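Local coordinates for lovastatin nonaketide synthase, polyketide synthase component (Aspergillus terreus, PDB 7CPX), which builds the dihydromonacolin L nonaketide core of lovastatin from malonyl-CoA, working as a homodimeric iterative megasynthase together with its partner LovC, at residues A[17-25]-A[69-77]; A[201-212]-A[244-254]. The protein carries 2 engineered substitutions. One frame throughout, in Å; residues are numbered along the deposited sequence.

Interaction 1: A[17-25]-A[69-77]; sequences GCRFPGDAN and YAYVLQDDL
Gln74 holds the turn after strand 17-19 by a single oxygen: its OE1 accepts the backbone N-H of Gly22 (N to OE1 2.7 Å) and that of Asp23 (N to OE1 3.1 Å). Both donors come over the same face of the amide, above the carbonyl plane, and neither bond is straight (144° and 155° at the hydrogen). The side chain reaches them by bending at chi2 (68°), which folds the amide back over Gly22. Asp23 lies across the stem of the glutamine, its carboxylate nearly perpendicular to the amide. The turn is also tied within itself, Phe20 N giving its hydrogen to Ala24 O, while Gly22 O accepts from Arg38 NH2. Leu73 N is hydrogen-bonded to Glu246 OE1. Pro21 brings no N-H; its ring leans on Tyr71, CG lying 3.6 Å from Tyr71 CB. At the other end Arg19 NH1 and Asp75 OD2 are 3.5 Å apart, a salt bridge of charges alone, because the oxygen lies well off the guanidinium plane. Each has other ionic partners: Glu104 and Glu108 for Arg19, Arg932 for Asp75. The loop 71-77 thus lies against the end of a ketosynthase core strand, where helix 97-113 receives Leu73 and Leu77, helix 27-35 packs on Phe20 and Ala24, and strand 247-255 runs beside strand 17-19.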
ATOM      1  N   GLY A  17       3.471  12.155 -44.576  1.00 84.99           N
ATOM      2  CA  GLY A  17       4.465  11.598 -43.675  1.00 84.99           C
ATOM      3  C   GLY A  17       3.808  10.592 -42.760  1.00 84.99           C
ATOM      4  O   GLY A  17       2.784  10.877 -42.139  1.00 84.99           O
ATOM      5  N   CYS A  18       4.407   9.409 -42.680  1.00 85.34           N
ATOM      6  CA  CYS A  18       3.753   8.270 -42.054  1.00 85.34           C
ATOM      7  C   CYS A  18       4.674   7.611 -41.044  1.00 85.34           C
ATOM      8  O   CYS A  18       5.854   7.384 -41.322  1.00 85.34           O
ATOM      9  CB  CYS A  18       3.327   7.246 -43.112  1.00 85.34           C
ATOM     10  SG  CYS A  18       1.979   7.804 -44.172  1.00 85.34           S
ATOM     11  N   ARG A  19       4.123   7.310 -39.873  1.00 82.69           N
ATOM     12  CA  ARG A  19       4.719   6.414 -38.890  1.00 82.69           C
ATOM     13  C   ARG A  19       3.666   5.341 -38.669  1.00 82.69           C
ATOM     14  O   ARG A  19       2.768   5.503 -37.839  1.00 82.69           O
ATOM     15  CB  ARG A  19       5.077   7.129 -37.601  1.00 82.69           C
ATOM     16  CG  ARG A  19       6.118   8.211 -37.759  1.00 82.69           C
ATOM     17  CD  ARG A  19       7.472   7.641 -38.124  1.00 82.69           C
ATOM     18  NE  ARG A  19       8.492   8.680 -38.133  1.00 82.69           N
ATOM     19  CZ  ARG A  19       9.113   9.126 -37.050  1.00 82.69           C
ATOM     20  NH1 ARG A  19       8.855   8.631 -35.850  1.00 82.69           N
ATOM     21  NH2 ARG A  19      10.011  10.097 -37.172  1.00 82.69           N
ATOM     22  N   PHE A  20       3.757   4.267 -39.444  1.00 80.58           N
ATOM     23  CA  PHE A  20       2.777   3.202 -39.428  1.00 80.58           C
ATOM     24  C   PHE A  20       3.430   1.891 -39.017  1.00 80.58           C
ATOM     25  O   PHE A  20       4.636   1.705 -39.205  1.00 80.58           O
ATOM     26  CB  PHE A  20       2.125   3.039 -40.805  1.00 80.58           C
ATOM     27  CG  PHE A  20       0.931   3.918 -41.014  1.00 80.58           C
ATOM     28  CD1 PHE A  20       1.081   5.283 -41.164  1.00 80.58           C
ATOM     29  CD2 PHE A  20      -0.339   3.380 -41.065  1.00 80.58           C
ATOM     30  CE1 PHE A  20      -0.013   6.096 -41.359  1.00 80.58           C
ATOM     31  CE2 PHE A  20      -1.439   4.185 -41.258  1.00 80.58           C
ATOM     32  CZ  PHE A  20      -1.278   5.547 -41.407  1.00 80.58           C
ATOM     33  N   PRO A  21       2.661   0.962 -38.459  1.00 80.07           N
ATOM     34  CA  PRO A  21       3.263  -0.265 -37.938  1.00 80.07           C
ATOM     35  C   PRO A  21       3.835  -1.115 -39.057  1.00 80.07           C
ATOM     36  O   PRO A  21       3.364  -1.091 -40.197  1.00 80.07           O
ATOM     37  CB  PRO A  21       2.094  -0.959 -37.235  1.00 80.07           C
ATOM     38  CG  PRO A  21       0.894  -0.491 -37.974  1.00 80.07           C
ATOM     39  CD  PRO A  21       1.190   0.907 -38.438  1.00 80.07           C
ATOM     40  N   GLY A  22       4.870  -1.876 -38.716  1.00 84.49           N
ATOM     41  CA  GLY A  22       5.589  -2.652 -39.701  1.00 84.49           C
ATOM     42  C   GLY A  22       6.769  -1.932 -40.308  1.00 84.49           C
ATOM     43  O   GLY A  22       7.091  -2.167 -41.478  1.00 84.49           O
ATOM     44  N   ASP A  23       7.422  -1.052 -39.549  1.00 89.37           N
ATOM     45  CA  ASP A  23       8.565  -0.273 -40.009  1.00 89.37           C
ATOM     46  C   ASP A  23       8.189   0.724 -41.096  1.00 89.37           C
ATOM     47  O   ASP A  23       9.061   1.205 -41.825  1.00 89.37           O
ATOM     48  CB  ASP A  23       9.691  -1.184 -40.513  1.00 89.37           C
ATOM     49  CG  ASP A  23      10.046  -2.275 -39.523  1.00 89.37           C
ATOM     50  OD1 ASP A  23       9.897  -2.047 -38.305  1.00 89.37           O
ATOM     51  OD2 ASP A  23      10.475  -3.362 -39.965  1.00 89.37           O
ATOM     52  N   ALA A  24       6.902   1.050 -41.221  1.00 84.30           N
ATOM     53  CA  ALA A  24       6.432   1.989 -42.238  1.00 84.30           C
ATOM     54  C   ALA A  24       6.588   3.418 -41.715  1.00 84.30           C
ATOM     55  O   ALA A  24       5.631   4.096 -41.338  1.00 84.30           O
ATOM     56  CB  ALA A  24       4.989   1.686 -42.617  1.00 84.30           C
ATOM     57  N   ASN A  25       7.841   3.873 -41.700  1.00 87.48           N
ATOM     58  CA  ASN A  25       8.184   5.214 -41.253  1.00 87.48           C
ATOM     59  C   ASN A  25       8.233   6.217 -42.399  1.00 87.48           C
ATOM     60  O   ASN A  25       8.861   7.273 -42.260  1.00 87.48           O
ATOM     61  CB  ASN A  25       9.525   5.195 -40.519  1.00 87.48           C
ATOM     62  CG  ASN A  25       9.482   4.367 -39.253  1.00 87.48           C
ATOM     63  OD1 ASN A  25       8.423   4.178 -38.656  1.00 87.48           O
ATOM     64  ND2 ASN A  25      10.638   3.868 -38.833  1.00 87.48           N
ATOM     65  N   TYR A  69      -2.888  -8.000 -28.468  1.00 84.87           N
ATOM     66  CA  TYR A  69      -2.134  -7.733 -29.680  1.00 84.87           C
ATOM     67  C   TYR A  69      -2.515  -6.369 -30.233  1.00 84.87           C
ATOM     68  O   TYR A  69      -3.560  -5.805 -29.897  1.00 84.87           O
ATOM     69  CB  TYR A  69      -2.387  -8.800 -30.750  1.00 84.87           C
ATOM     70  CG  TYR A  69      -2.226 -10.221 -30.265  1.00 84.87           C
ATOM     71  CD1 TYR A  69      -0.976 -10.819 -30.214  1.00 84.87           C
ATOM     72  CD2 TYR A  69      -3.324 -10.966 -29.868  1.00 84.87           C
ATOM     73  CE1 TYR A  69      -0.825 -12.118 -29.775  1.00 84.87           C
ATOM     74  CE2 TYR A  69      -3.183 -12.266 -29.428  1.00 84.87           C
ATOM     75  CZ  TYR A  69      -1.932 -12.838 -29.383  1.00 84.87           C
ATOM     76  OH  TYR A  69      -1.787 -14.134 -28.944  1.00 84.87           O
ATOM     77  N   ALA A  70      -1.649  -5.844 -31.091  1.00 81.74           N
ATOM     78  CA  ALA A  70      -1.905  -4.577 -31.755  1.00 81.74           C
ATOM     79  C   ALA A  70      -0.877  -4.396 -32.857  1.00 81.74           C
ATOM     80  O   ALA A  70       0.210  -4.979 -32.820  1.00 81.74           O
ATOM     81  CB  ALA A  70      -1.849  -3.404 -30.776  1.00 81.74           C
ATOM     82  N   TYR A  71      -1.240  -3.577 -33.841  1.00 81.36           N
ATOM     83  CA  TYR A  71      -0.332  -3.210 -34.924  1.00 81.36           C
ATOM     84  C   TYR A  71       0.512  -2.039 -34.426  1.00 81.36           C
ATOM     85  O   TYR A  71       0.259  -0.867 -34.715  1.00 81.36           O
ATOM     86  CB  TYR A  71      -1.113  -2.871 -36.185  1.00 81.36           C
ATOM     87  CG  TYR A  71      -1.897  -4.035 -36.757  1.00 81.36           C
ATOM     88  CD1 TYR A  71      -3.009  -4.537 -36.101  1.00 81.36           C
ATOM     89  CD2 TYR A  71      -1.529  -4.623 -37.957  1.00 81.36           C
ATOM     90  CE1 TYR A  71      -3.729  -5.593 -36.621  1.00 81.36           C
ATOM     91  CE2 TYR A  71      -2.243  -5.679 -38.484  1.00 81.36           C
ATOM     92  CZ  TYR A  71      -3.344  -6.160 -37.815  1.00 81.36           C
ATOM     93  OH  TYR A  71      -4.056  -7.215 -38.338  1.00 81.36           O
ATOM     94  N   VAL A  72       1.528  -2.378 -33.650  1.00 82.58           N
ATOM     95  CA  VAL A  72       2.332  -1.409 -32.916  1.00 82.58           C
ATOM     96  C   VAL A  72       3.496  -0.949 -33.780  1.00 82.58           C
ATOM     97  O   VAL A  72       4.036  -1.704 -34.596  1.00 82.58           O
ATOM     98  CB  VAL A  72       2.828  -2.019 -31.588  1.00 82.58           C
ATOM     99  CG1 VAL A  72       3.620  -1.001 -30.792  1.00 82.58           C
ATOM    100  CG2 VAL A  72       1.658  -2.537 -30.769  1.00 82.58           C
ATOM    101  N   LEU A  73       3.888   0.310 -33.597  1.00 82.00           N
ATOM    102  CA  LEU A  73       5.068   0.832 -34.269  1.00 82.00           C
ATOM    103  C   LEU A  73       6.324   0.174 -33.715  1.00 82.00           C
ATOM    104  O   LEU A  73       6.440  -0.070 -32.511  1.00 82.00           O
ATOM    105  CB  LEU A  73       5.156   2.347 -34.094  1.00 82.00           C
ATOM    106  CG  LEU A  73       3.980   3.161 -34.633  1.00 82.00           C
ATOM    107  CD1 LEU A  73       4.171   4.636 -34.342  1.00 82.00           C
ATOM    108  CD2 LEU A  73       3.810   2.936 -36.117  1.00 82.00           C
ATOM    109  N   GLN A  74       7.274  -0.109 -34.604  1.00 88.78           N
ATOM    110  CA  GLN A  74       8.542  -0.713 -34.228  1.00 88.78           C
ATOM    111  C   GLN A  74       9.608   0.327 -33.910  1.00 88.78           C
ATOM    112  O   GLN A  74      10.804   0.032 -34.016  1.00 88.78           O
ATOM    113  CB  GLN A  74       9.030  -1.646 -35.340  1.00 88.78           C
ATOM    114  CG  GLN A  74       8.190  -2.904 -35.512  1.00 88.78           C
ATOM    115  CD  GLN A  74       6.799  -2.618 -36.043  1.00 88.78           C
ATOM    116  OE1 GLN A  74       6.541  -1.550 -36.598  1.00 88.78           O
ATOM    117  NE2 GLN A  74       5.892  -3.572 -35.869  1.00 88.78           N
ATOM    118  N   ASP A  75       9.201   1.534 -33.525  1.00 90.12           N
ATOM    119  CA  ASP A  75      10.115   2.618 -33.211  1.00 90.12           C
ATOM    120  C   ASP A  75       9.927   3.045 -31.762  1.00 90.12           C
ATOM    121  O   ASP A  75       8.833   2.937 -31.202  1.00 90.12           O
ATOM    122  CB  ASP A  75       9.889   3.818 -34.140  1.00 90.12           C
ATOM    123  CG  ASP A  75      10.904   4.923 -33.925  1.00 90.12           C
ATOM    124  OD1 ASP A  75      11.828   4.737 -33.105  1.00 90.12           O
ATOM    125  OD2 ASP A  75      10.778   5.982 -34.576  1.00 90.12           O
ATOM    126  N   ASP A  76      11.010   3.525 -31.157  1.00 90.75           N
ATOM    127  CA  ASP A  76      10.968   4.034 -29.789  1.00 90.75           C
ATOM    128  C   ASP A  76      10.329   5.414 -29.811  1.00 90.75           C
ATOM    129  O   ASP A  76      10.962   6.402 -30.189  1.00 90.75           O
ATOM    130  CB  ASP A  76      12.370   4.084 -29.194  1.00 90.75           C
ATOM    131  CG  ASP A  76      12.375   4.545 -27.750  1.00 90.75           C
ATOM    132  OD1 ASP A  76      11.280   4.734 -27.179  1.00 90.75           O
ATOM    133  OD2 ASP A  76      13.474   4.720 -27.184  1.00 90.75           O
ATOM    134  N   LEU A  77       9.060   5.490 -29.405  1.00 84.61           N
ATOM    135  CA  LEU A  77       8.338   6.753 -29.474  1.00 84.61           C
ATOM    136  C   LEU A  77       8.931   7.807 -28.553  1.00 84.61           C
ATOM    137  O   LEU A  77       8.771   9.004 -28.819  1.00 84.61           O
ATOM    138  CB  LEU A  77       6.866   6.533 -29.134  1.00 84.61           C
ATOM    139  CG  LEU A  77       6.128   5.489 -29.977  1.00 84.61           C
ATOM    140  CD1 LEU A  77       4.654   5.817 -30.021  1.00 84.61           C
ATOM    141  CD2 LEU A  77       6.683   5.395 -31.387  1.00 84.61           C
TER

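Interaction 2: A[201-212]-A[244-254]; sequences SMAIAAGANLIL and RGEAVCSVVLK
Val252 fills the gap between Met202 and Ile204 on one face of an antiparallel strand pair. Its two methyls divide the work: CG1 meets Met202 CG at 3.5 Å, and CG2 meets Ile204 CD1, also at 3.5 Å. With chi1 at -173°, CG1 is anti to the backbone N, and the fork straddles the two neighbours. Farther along this face the relief is low, Ala206 beside Ser250, whose OG is hydrogen-bonded to Thr105 OG1 of helix 97-113, until Val248 CG2 rises against Leu210 CD2 at 3.8 Å. On the reverse face Leu253 extends CD1 over the small Ala205 (CD1 to CB 3.5 Å), and Gly207 presents no side chain beside Cys249. Eight backbone hydrogen bonds join the strands from Ala203-Leu253 to Asn209-Ala247; the axes of 203-209 and 247-254 come within 4.6 Å, with N-to-C directions 167° apart. Beyond them Ile211 lies between Arg244 and Glu246, its CD1 3.6 Å from Glu246 CG. Arg244 runs antiparallel alongside Ile211 and reaches Asn209 OD1 through a weak bond from NH1 (3.3 Å); that oxygen also accepts from Thr133. Helix 97-113 covers the Ala206-Ser250 face, while helices 183-196 and 369-386 cover the other. Such a helix-sheathed central sheet is characteristic of the thiolase fold, and this end approaches the predicted ketosynthase active site, Arg244 about 6 Å from His367 between side chains.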
ATOM      1  N   SER A 201      -3.613  28.646 -47.745  1.00 82.32           N
ATOM      2  CA  SER A 201      -3.035  28.064 -48.949  1.00 82.32           C
ATOM      3  C   SER A 201      -2.670  26.600 -48.757  1.00 82.32           C
ATOM      4  O   SER A 201      -2.543  25.869 -49.744  1.00 82.32           O
ATOM      5  CB  SER A 201      -1.792  28.852 -49.366  1.00 82.32           C
ATOM      6  OG  SER A 201      -1.075  28.174 -50.381  1.00 82.32           O
ATOM      7  N   MET A 202      -2.503  26.160 -47.513  1.00 82.05           N
ATOM      8  CA  MET A 202      -2.119  24.791 -47.217  1.00 82.05           C
ATOM      9  C   MET A 202      -2.783  24.379 -45.914  1.00 82.05           C
ATOM     10  O   MET A 202      -3.111  25.222 -45.077  1.00 82.05           O
ATOM     11  CB  MET A 202      -0.595  24.657 -47.120  1.00 82.05           C
ATOM     12  CG  MET A 202      -0.096  23.287 -46.702  1.00 82.05           C
ATOM     13  SD  MET A 202       1.694  23.282 -46.512  1.00 82.05           S
ATOM     14  CE  MET A 202       1.881  22.327 -45.010  1.00 82.05           C
ATOM     15  N   ALA A 203      -2.981  23.076 -45.750  1.00 76.48           N
ATOM     16  CA  ALA A 203      -3.619  22.558 -44.546  1.00 76.48           C
ATOM     17  C   ALA A 203      -3.090  21.164 -44.263  1.00 76.48           C
ATOM     18  O   ALA A 203      -3.203  20.272 -45.104  1.00 76.48           O
ATOM     19  CB  ALA A 203      -5.139  22.531 -44.699  1.00 76.48           C
ATOM     20  N   ILE A 204      -2.519  20.975 -43.083  1.00 77.08           N
ATOM     21  CA  ILE A 204      -2.131  19.646 -42.636  1.00 77.08           C
ATOM     22  C   ILE A 204      -3.373  18.952 -42.099  1.00 77.08           C
ATOM     23  O   ILE A 204      -4.069  19.489 -41.233  1.00 77.08           O
ATOM     24  CB  ILE A 204      -1.032  19.715 -41.569  1.00 77.08           C
ATOM     25  CG1 ILE A 204       0.260  20.284 -42.156  1.00 77.08           C
ATOM     26  CG2 ILE A 204      -0.792  18.343 -40.981  1.00 77.08           C
ATOM     27  CD1 ILE A 204       0.808  19.510 -43.332  1.00 77.08           C
ATOM     28  N   ALA A 205      -3.673  17.779 -42.639  1.00 74.98           N
ATOM     29  CA  ALA A 205      -4.666  16.879 -42.074  1.00 74.98           C
ATOM     30  C   ALA A 205      -3.894  15.715 -41.477  1.00 74.98           C
ATOM     31  O   ALA A 205      -3.316  14.904 -42.207  1.00 74.98           O
ATOM     32  CB  ALA A 205      -5.660  16.409 -43.133  1.00 74.98           C
ATOM     33  N   ALA A 206      -3.846  15.655 -40.157  1.00 75.21           N
ATOM     34  CA  ALA A 206      -3.041  14.672 -39.460  1.00 75.21           C
ATOM     35  C   ALA A 206      -3.928  13.823 -38.566  1.00 75.21           C
ATOM     36  O   ALA A 206      -5.079  14.154 -38.287  1.00 75.21           O
ATOM     37  CB  ALA A 206      -1.940  15.347 -38.634  1.00 75.21           C
ATOM     38  N   GLY A 207      -3.367  12.706 -38.131  1.00 75.44           N
ATOM     39  CA  GLY A 207      -4.038  11.829 -37.195  1.00 75.44           C
ATOM     40  C   GLY A 207      -3.009  11.089 -36.382  1.00 75.44           C
ATOM     41  O   GLY A 207      -1.902  10.816 -36.856  1.00 75.44           O
ATOM     42  N   ALA A 208      -3.373  10.761 -35.148  1.00 76.07           N
ATOM     43  CA  ALA A 208      -2.433  10.112 -34.243  1.00 76.07           C
ATOM     44  C   ALA A 208      -3.183   9.187 -33.301  1.00 76.07           C
ATOM     45  O   ALA A 208      -4.056   9.636 -32.553  1.00 76.07           O
ATOM     46  CB  ALA A 208      -1.640  11.149 -33.449  1.00 76.07           C
ATOM     47  N   ASN A 209      -2.839   7.903 -33.343  1.00 79.15           N
ATOM     48  CA  ASN A 209      -3.282   6.936 -32.352  1.00 79.15           C
ATOM     49  C   ASN A 209      -2.072   6.136 -31.909  1.00 79.15           C
ATOM     50  O   ASN A 209      -1.360   5.571 -32.745  1.00 79.15           O
ATOM     51  CB  ASN A 209      -4.357   6.005 -32.906  1.00 79.15           C
ATOM     52  CG  ASN A 209      -4.676   4.862 -31.966  1.00 79.15           C
ATOM     53  OD1 ASN A 209      -5.480   5.005 -31.045  1.00 79.15           O
ATOM     54  ND2 ASN A 209      -4.048   3.716 -32.196  1.00 79.15           N
ATOM     55  N   LEU A 210      -1.839   6.089 -30.604  1.00 80.45           N
ATOM     56  CA  LEU A 210      -0.678   5.412 -30.052  1.00 80.45           C
ATOM     57  C   LEU A 210      -1.093   4.536 -28.883  1.00 80.45           C
ATOM     58  O   LEU A 210      -2.086   4.803 -28.200  1.00 80.45           O
ATOM     59  CB  LEU A 210       0.385   6.415 -29.601  1.00 80.45           C
ATOM     60  CG  LEU A 210       1.017   7.232 -30.728  1.00 80.45           C
ATOM     61  CD1 LEU A 210       2.021   8.203 -30.158  1.00 80.45           C
ATOM     62  CD2 LEU A 210       1.677   6.328 -31.751  1.00 80.45           C
ATOM     63  N   ILE A 211      -0.309   3.486 -28.663  1.00 82.41           N
ATOM     64  CA  ILE A 211      -0.560   2.522 -27.602  1.00 82.41           C
ATOM     65  C   ILE A 211       0.499   2.715 -26.528  1.00 82.41           C
ATOM     66  O   ILE A 211       1.575   2.111 -26.582  1.00 82.41           O
ATOM     67  CB  ILE A 211      -0.560   1.086 -28.153  1.00 82.41           C
ATOM     68  CG1 ILE A 211      -1.819   0.852 -28.985  1.00 82.41           C
ATOM     69  CG2 ILE A 211      -0.467   0.087 -27.023  1.00 82.41           C
ATOM     70  CD1 ILE A 211      -1.701  -0.270 -29.972  1.00 82.41           C
ATOM     71  N   LEU A 212       0.197   3.567 -25.549  1.00 82.41           N
ATOM     72  CA  LEU A 212       1.117   3.871 -24.468  1.00 82.41           C
ATOM     73  C   LEU A 212       0.626   3.387 -23.116  1.00 82.41           C
ATOM     74  O   LEU A 212       1.426   3.300 -22.181  1.00 82.41           O
ATOM     75  CB  LEU A 212       1.364   5.384 -24.390  1.00 82.41           C
ATOM     76  CG  LEU A 212       1.592   6.088 -25.729  1.00 82.41           C
ATOM     77  CD1 LEU A 212       1.450   7.589 -25.577  1.00 82.41           C
ATOM     78  CD2 LEU A 212       2.958   5.741 -26.281  1.00 82.41           C
ATOM     79  N   ARG A 244      -6.405  -2.730 -32.235  1.00 82.31           N
ATOM     80  CA  ARG A 244      -5.828  -1.398 -32.143  1.00 82.31           C
ATOM     81  C   ARG A 244      -4.501  -1.349 -32.885  1.00 82.31           C
ATOM     82  O   ARG A 244      -3.738  -2.319 -32.892  1.00 82.31           O
ATOM     83  CB  ARG A 244      -5.628  -1.007 -30.681  1.00 82.31           C
ATOM     84  CG  ARG A 244      -6.914  -0.667 -29.947  1.00 82.31           C
ATOM     85  CD  ARG A 244      -6.643  -0.288 -28.500  1.00 82.31           C
ATOM     86  NE  ARG A 244      -5.506   0.617 -28.387  1.00 82.31           N
ATOM     87  CZ  ARG A 244      -5.528   1.890 -28.749  1.00 82.31           C
ATOM     88  NH1 ARG A 244      -6.619   2.447 -29.247  1.00 82.31           N
ATOM     89  NH2 ARG A 244      -4.426   2.623 -28.618  1.00 82.31           N
ATOM     90  N   GLY A 245      -4.234  -0.222 -33.517  1.00 79.02           N
ATOM     91  CA  GLY A 245      -2.988  -0.028 -34.238  1.00 79.02           C
ATOM     92  C   GLY A 245      -2.387   1.323 -33.928  1.00 79.02           C
ATOM     93  O   GLY A 245      -3.101   2.312 -33.768  1.00 79.02           O
ATOM     94  N   GLU A 246      -1.063   1.354 -33.838  1.00 82.04           N
ATOM     95  CA  GLU A 246      -0.334   2.595 -33.627  1.00 82.04           C
ATOM     96  C   GLU A 246       0.017   3.198 -34.977  1.00 82.04           C
ATOM     97  O   GLU A 246       0.732   2.580 -35.771  1.00 82.04           O
ATOM     98  CB  GLU A 246       0.937   2.357 -32.818  1.00 82.04           C
ATOM     99  CG  GLU A 246       0.709   2.027 -31.371  1.00 82.04           C
ATOM    100  CD  GLU A 246       1.972   2.198 -30.556  1.00 82.04           C
ATOM    101  OE1 GLU A 246       3.071   2.122 -31.144  1.00 82.04           O
ATOM    102  OE2 GLU A 246       1.874   2.430 -29.333  1.00 82.04           O
ATOM    103  N   ALA A 247      -0.472   4.407 -35.232  1.00 79.40           N
ATOM    104  CA  ALA A 247      -0.163   5.082 -36.480  1.00 79.40           C
ATOM    105  C   ALA A 247      -0.254   6.584 -36.275  1.00 79.40           C
ATOM    106  O   ALA A 247      -1.152   7.077 -35.584  1.00 79.40           O
ATOM    107  CB  ALA A 247      -1.103   4.637 -37.602  1.00 79.40           C
ATOM    108  N   VAL A 248       0.689   7.299 -36.877  1.00 79.15           N
ATOM    109  CA  VAL A 248       0.686   8.754 -36.914  1.00 79.15           C
ATOM    110  C   VAL A 248       0.852   9.156 -38.370  1.00 79.15           C
ATOM    111  O   VAL A 248       1.905   8.915 -38.971  1.00 79.15           O
ATOM    112  CB  VAL A 248       1.792   9.363 -36.046  1.00 79.15           C
ATOM    113  CG1 VAL A 248       1.713  10.876 -36.086  1.00 79.15           C
ATOM    114  CG2 VAL A 248       1.673   8.854 -34.621  1.00 79.15           C
ATOM    115  N   CYS A 249      -0.176   9.774 -38.934  1.00 78.71           N
ATOM    116  CA  CYS A 249      -0.183  10.167 -40.334  1.00 78.71           C
ATOM    117  C   CYS A 249      -0.303  11.676 -40.435  1.00 78.71           C
ATOM    118  O   CYS A 249      -0.935  12.315 -39.593  1.00 78.71           O
ATOM    119  CB  CYS A 249      -1.336   9.504 -41.088  1.00 78.71           C
ATOM    120  SG  CYS A 249      -1.349   9.836 -42.863  1.00 78.71           S
ATOM    121  N   SER A 250       0.323  12.241 -41.460  1.00 79.59           N
ATOM    122  CA  SER A 250       0.175  13.648 -41.784  1.00 79.59           C
ATOM    123  C   SER A 250       0.063  13.771 -43.291  1.00 79.59           C
ATOM    124  O   SER A 250       0.828  13.143 -44.024  1.00 79.59           O
ATOM    125  CB  SER A 250       1.358  14.473 -41.268  1.00 79.59           C
ATOM    126  OG  SER A 250       1.502  14.331 -39.867  1.00 79.59           O
ATOM    127  N   VAL A 251      -0.892  14.571 -43.751  1.00 78.27           N
ATOM    128  CA  VAL A 251      -1.169  14.727 -45.169  1.00 78.27           C
ATOM    129  C   VAL A 251      -1.265  16.215 -45.469  1.00 78.27           C
ATOM    130  O   VAL A 251      -2.098  16.916 -44.886  1.00 78.27           O
ATOM    131  CB  VAL A 251      -2.462  14.000 -45.571  1.00 78.27           C
ATOM    132  CG1 VAL A 251      -3.053  14.599 -46.821  1.00 78.27           C
ATOM    133  CG2 VAL A 251      -2.190  12.522 -45.769  1.00 78.27           C
ATOM    134  N   VAL A 252      -0.417  16.695 -46.371  1.00 81.77           N
ATOM    135  CA  VAL A 252      -0.460  18.091 -46.787  1.00 81.77           C
ATOM    136  C   VAL A 252      -1.535  18.230 -47.856  1.00 81.77           C
ATOM    137  O   VAL A 252      -1.466  17.584 -48.907  1.00 81.77           O
ATOM    138  CB  VAL A 252       0.906  18.557 -47.307  1.00 81.77           C
ATOM    139  CG1 VAL A 252       0.889  20.052 -47.574  1.00 81.77           C
ATOM    140  CG2 VAL A 252       1.996  18.204 -46.312  1.00 81.77           C
ATOM    141  N   LEU A 253      -2.526  19.072 -47.592  1.00 77.75           N
ATOM    142  CA  LEU A 253      -3.665  19.273 -48.466  1.00 77.75           C
ATOM    143  C   LEU A 253      -3.652  20.697 -48.995  1.00 77.75           C
ATOM    144  O   LEU A 253      -3.343  21.642 -48.261  1.00 77.75           O
ATOM    145  CB  LEU A 253      -4.972  19.013 -47.718  1.00 77.75           C
ATOM    146  CG  LEU A 253      -5.170  17.605 -47.166  1.00 77.75           C
ATOM    147  CD1 LEU A 253      -6.464  17.515 -46.390  1.00 77.75           C
ATOM    148  CD2 LEU A 253      -5.168  16.609 -48.296  1.00 77.75           C
ATOM    149  N   LYS A 254      -3.990  20.844 -50.271  1.00 83.49           N
ATOM    150  CA  LYS A 254      -4.070  22.152 -50.896  1.00 83.49           C
ATOM    151  C   LYS A 254      -5.139  22.103 -51.972  1.00 83.49           C
ATOM    152  O   LYS A 254      -5.520  21.031 -52.449  1.00 83.49           O
ATOM    153  CB  LYS A 254      -2.729  22.573 -51.503  1.00 83.49           C
ATOM    154  CG  LYS A 254      -1.558  22.457 -50.549  1.00 83.49           C
ATOM    155  CD  LYS A 254      -0.254  22.857 -51.205  1.00 83.49           C
ATOM    156  CE  LYS A 254      -0.232  24.334 -51.561  1.00 83.49           C
ATOM    157  NZ  LYS A 254       1.112  24.792 -52.008  1.00 83.49           N
TER

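Overall arrangement
From the N terminus, the chain runs up strand 11-19, turns through 20-25 and returns at 69-77, so interaction 1 closes a loop of 43 intervening residues. Interaction 2 closes a second, 31-residue loop that includes helix 214-222. The loops follow in series and neither encloses the other, yet the contacts meet, their centres 13 Å apart. Strand 11-19 is the next neighbour of 247-255 on the side away from 203-209, with Gly17 N probably hydrogen-bonded to Ser250 O. Residues 69-77 add a second link, Tyr71 O lying 2.7 Å from Glu246 N in another probable hydrogen bond. Together they bind the 69-77 segment to the core sheet.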